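Putative cyclohexadienyl dehydrogenase and ADH prephenate dehydrogenase (Rhizobium meliloti, PDB 4WJI) probably catalyses the NAD(P)-dependent oxidative decarboxylation of prephenate to 4-hydroxyphenylpyruvate, a step in tyrosine biosynthesis. Local coordinates at residues His117-His122 against Cys145-Pro150. Numbering follows the deposited sequence.
Sequences HFVPGH and CILTPP. With TYR (tyrosine), chain C.
Gly121 and His122 pair antiparallel with Leu147 and Ile146, a buried edge-to-edge strand contact in the nucleotide-binding domain, where an antiparallel strand joins the Rossmann-type sheet. Ile146 N donates to His122 O at 3.0 Å, nearly straight at 171°. The return bond, His122 N to Ile146 O, is weak and bent at 129°. Thr148 N adds a third bond, to Pro120 O, at 3.0 Å. Between the bonded pairs, Gly121 CA lies 3.3 Å from Ile146 O in a CA-H...O contact. Leu147 CD2 sits 3.9 Å from Gly121 CA.

Past the bridges, Pro120 does much of the side-chain packing. Its CB meets Thr148 OG1 at 3.5 Å, the two side chains crossing at about a right angle. Its CD meets Pro150 CD at 3.9 Å, ring against ring, and its CG lies over one face of the Phe118 ring, toward the rim. An alanine here would lose CG and CD, and would probably open a gap between Phe118 and Pro150. Thr148 OG1 is buried without a polar partner.

With CG anti to the backbone N (chi1 -177°), the His122 side chain carries its ring away from 145-150 to the bound tyrosine. NE2 shares a 2.5 Å hydrogen bond with OH of that ligand, while ND1 bonds His180. The pairing thus holds the backbone of a ligand-pocket residue.

Strand 93-96 flanks 117-123, and strand 171-174 flanks 144-147. Helix 155-167 packs on Val119 and Leu147, helix 102-108 on Phe118 and Pro120, and helix 177-203 on His122 and Ile146.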
loop_
_atom_site.group_PDB
_atom_site.type_symbol
_atom_site.label_atom_id
_atom_site.label_comp_id
_atom_site.label_asym_id
_atom_site.label_seq_id
_atom_site.Cartn_x
_atom_site.Cartn_y
_atom_site.Cartn_z
ATOM N N HIS A 117 15.439 -35.465 3.537
ATOM C CA HIS A 117 15.978 -34.177 3.970
ATOM C C HIS A 117 14.900 -33.090 3.954
ATOM O O HIS A 117 14.362 -32.730 2.910
ATOM C CB HIS A 117 17.109 -33.723 3.043
ATOM C CG HIS A 117 18.135 -34.773 2.785
ATOM N ND1 HIS A 117 18.895 -35.308 3.794
ATOM C CD2 HIS A 117 18.498 -35.412 1.647
ATOM C CE1 HIS A 117 19.709 -36.220 3.282
ATOM N NE2 HIS A 117 19.493 -36.299 1.978
ATOM N N PHE A 118 14.640 -32.499 5.091
ATOM C CA PHE A 118 13.568 -31.496 5.236
ATOM C C PHE A 118 14.213 -30.126 5.311
ATOM O O PHE A 118 14.884 -29.821 6.325
ATOM C CB PHE A 118 12.784 -31.815 6.532
ATOM C CG PHE A 118 11.644 -30.900 6.822
ATOM C CD1 PHE A 118 10.852 -30.362 5.802
ATOM C CD2 PHE A 118 11.316 -30.609 8.125
ATOM C CE1 PHE A 118 9.767 -29.521 6.085
ATOM C CE2 PHE A 118 10.225 -29.803 8.422
ATOM C CZ PHE A 118 9.456 -29.242 7.395
ATOM N N VAL A 119 14.004 -29.303 4.284
ATOM C CA VAL A 119 14.614 -27.969 4.202
ATOM C C VAL A 119 13.526 -26.947 3.966
ATOM O O VAL A 119 13.145 -26.716 2.832
ATOM C CB VAL A 119 15.650 -27.854 3.063
ATOM C CG1 VAL A 119 16.375 -26.510 3.188
ATOM C CG2 VAL A 119 16.632 -29.028 3.116
ATOM N N PRO A 120 12.973 -26.393 5.029
ATOM C CA PRO A 120 11.864 -25.448 4.912
ATOM C C PRO A 120 12.289 -24.154 4.225
ATOM O O PRO A 120 13.380 -23.725 4.404
ATOM C CB PRO A 120 11.472 -25.180 6.369
ATOM C CG PRO A 120 12.024 -26.313 7.147
ATOM C CD PRO A 120 13.304 -26.670 6.437
ATOM N N GLY A 121 11.401 -23.557 3.459
ATOM C CA GLY A 121 11.696 -22.360 2.726
ATOM C C GLY A 121 10.535 -21.379 2.817
ATOM O O GLY A 121 9.415 -21.691 3.269
ATOM N N HIS A 122 10.854 -20.170 2.429
ATOM C CA HIS A 122 9.858 -19.115 2.278
ATOM C C HIS A 122 10.280 -18.097 1.217
ATOM O O HIS A 122 11.120 -17.303 1.492
ATOM C CB HIS A 122 9.637 -18.407 3.621
ATOM C CG HIS A 122 8.576 -17.356 3.591
ATOM N ND1 HIS A 122 8.362 -16.497 4.645
ATOM C CD2 HIS A 122 7.637 -17.059 2.665
ATOM C CE1 HIS A 122 7.357 -15.701 4.350
ATOM N NE2 HIS A 122 6.904 -16.010 3.152
ATOM N N CYS A 145 14.638 -15.164 -0.672
ATOM C CA CYS A 145 14.030 -16.404 -0.170
ATOM C C CYS A 145 14.786 -16.794 1.097
ATOM O O CYS A 145 16.021 -16.683 1.151
ATOM C CB CYS A 145 14.098 -17.504 -1.208
ATOM S SG CYS A 145 13.364 -19.026 -0.583
ATOM N N ILE A 146 14.036 -17.173 2.127
ATOM C CA ILE A 146 14.622 -17.545 3.409
ATOM C C ILE A 146 14.468 -19.047 3.605
ATOM O O ILE A 146 13.364 -19.591 3.537
ATOM C CB ILE A 146 13.958 -16.782 4.593
ATOM C CG1 ILE A 146 14.090 -15.254 4.440
ATOM C CG2 ILE A 146 14.518 -17.249 5.921
ATOM C CD1 ILE A 146 13.221 -14.457 5.381
ATOM N N LEU A 147 15.584 -19.706 3.851
ATOM C CA LEU A 147 15.587 -21.113 4.276
ATOM C C LEU A 147 15.794 -21.231 5.761
ATOM O O LEU A 147 16.556 -20.455 6.346
ATOM C CB LEU A 147 16.675 -21.887 3.541
ATOM C CG LEU A 147 16.696 -21.845 2.016
ATOM C CD1 LEU A 147 17.845 -22.676 1.426
ATOM C CD2 LEU A 147 15.346 -22.263 1.461
ATOM N N THR A 148 15.128 -22.212 6.382
ATOM C CA THR A 148 15.242 -22.352 7.851
ATOM C C THR A 148 15.548 -23.848 8.213
ATOM O O THR A 148 14.744 -24.523 8.854
ATOM C CB THR A 148 13.998 -21.804 8.612
ATOM O OG1 THR A 148 12.854 -22.624 8.339
ATOM C CG2 THR A 148 13.674 -20.418 8.212
ATOM N N PRO A 149 16.709 -24.388 7.747
ATOM C CA PRO A 149 17.009 -25.802 8.043
ATOM C C PRO A 149 17.211 -26.052 9.528
ATOM O O PRO A 149 17.954 -25.335 10.163
ATOM C CB PRO A 149 18.322 -26.057 7.313
ATOM C CG PRO A 149 18.825 -24.761 6.866
ATOM C CD PRO A 149 17.811 -23.705 7.051
ATOM N N PRO A 150 16.553 -27.078 10.071
ATOM C CA PRO A 150 16.838 -27.443 11.460
ATOM C C PRO A 150 18.313 -27.882 11.627
ATOM O O PRO A 150 18.981 -28.266 10.704
ATOM C CB PRO A 150 15.843 -28.579 11.726
ATOM C CG PRO A 150 14.711 -28.332 10.785
ATOM C CD PRO A 150 15.343 -27.745 9.551
HETATM N N TYR C . 1.099 -11.338 -1.235
HETATM C CA TYR C . 1.906 -10.176 -0.777
HETATM C C TYR C . 1.711 -9.022 -1.723
HETATM O O TYR C . 0.928 -9.175 -2.657
HETATM C CB TYR C . 3.392 -10.541 -0.670
HETATM C CG TYR C . 3.707 -11.692 0.278
HETATM C CD1 TYR C . 2.806 -12.135 1.247
HETATM C CD2 TYR C . 4.912 -12.338 0.183
HETATM C CE1 TYR C . 3.116 -13.189 2.090
HETATM C CE2 TYR C . 5.262 -13.362 1.027
HETATM C CZ TYR C . 4.372 -13.813 1.966
HETATM O OH TYR C . 4.675 -14.878 2.774
HETATM O OXT TYR C . 2.357 -7.967 -1.519
#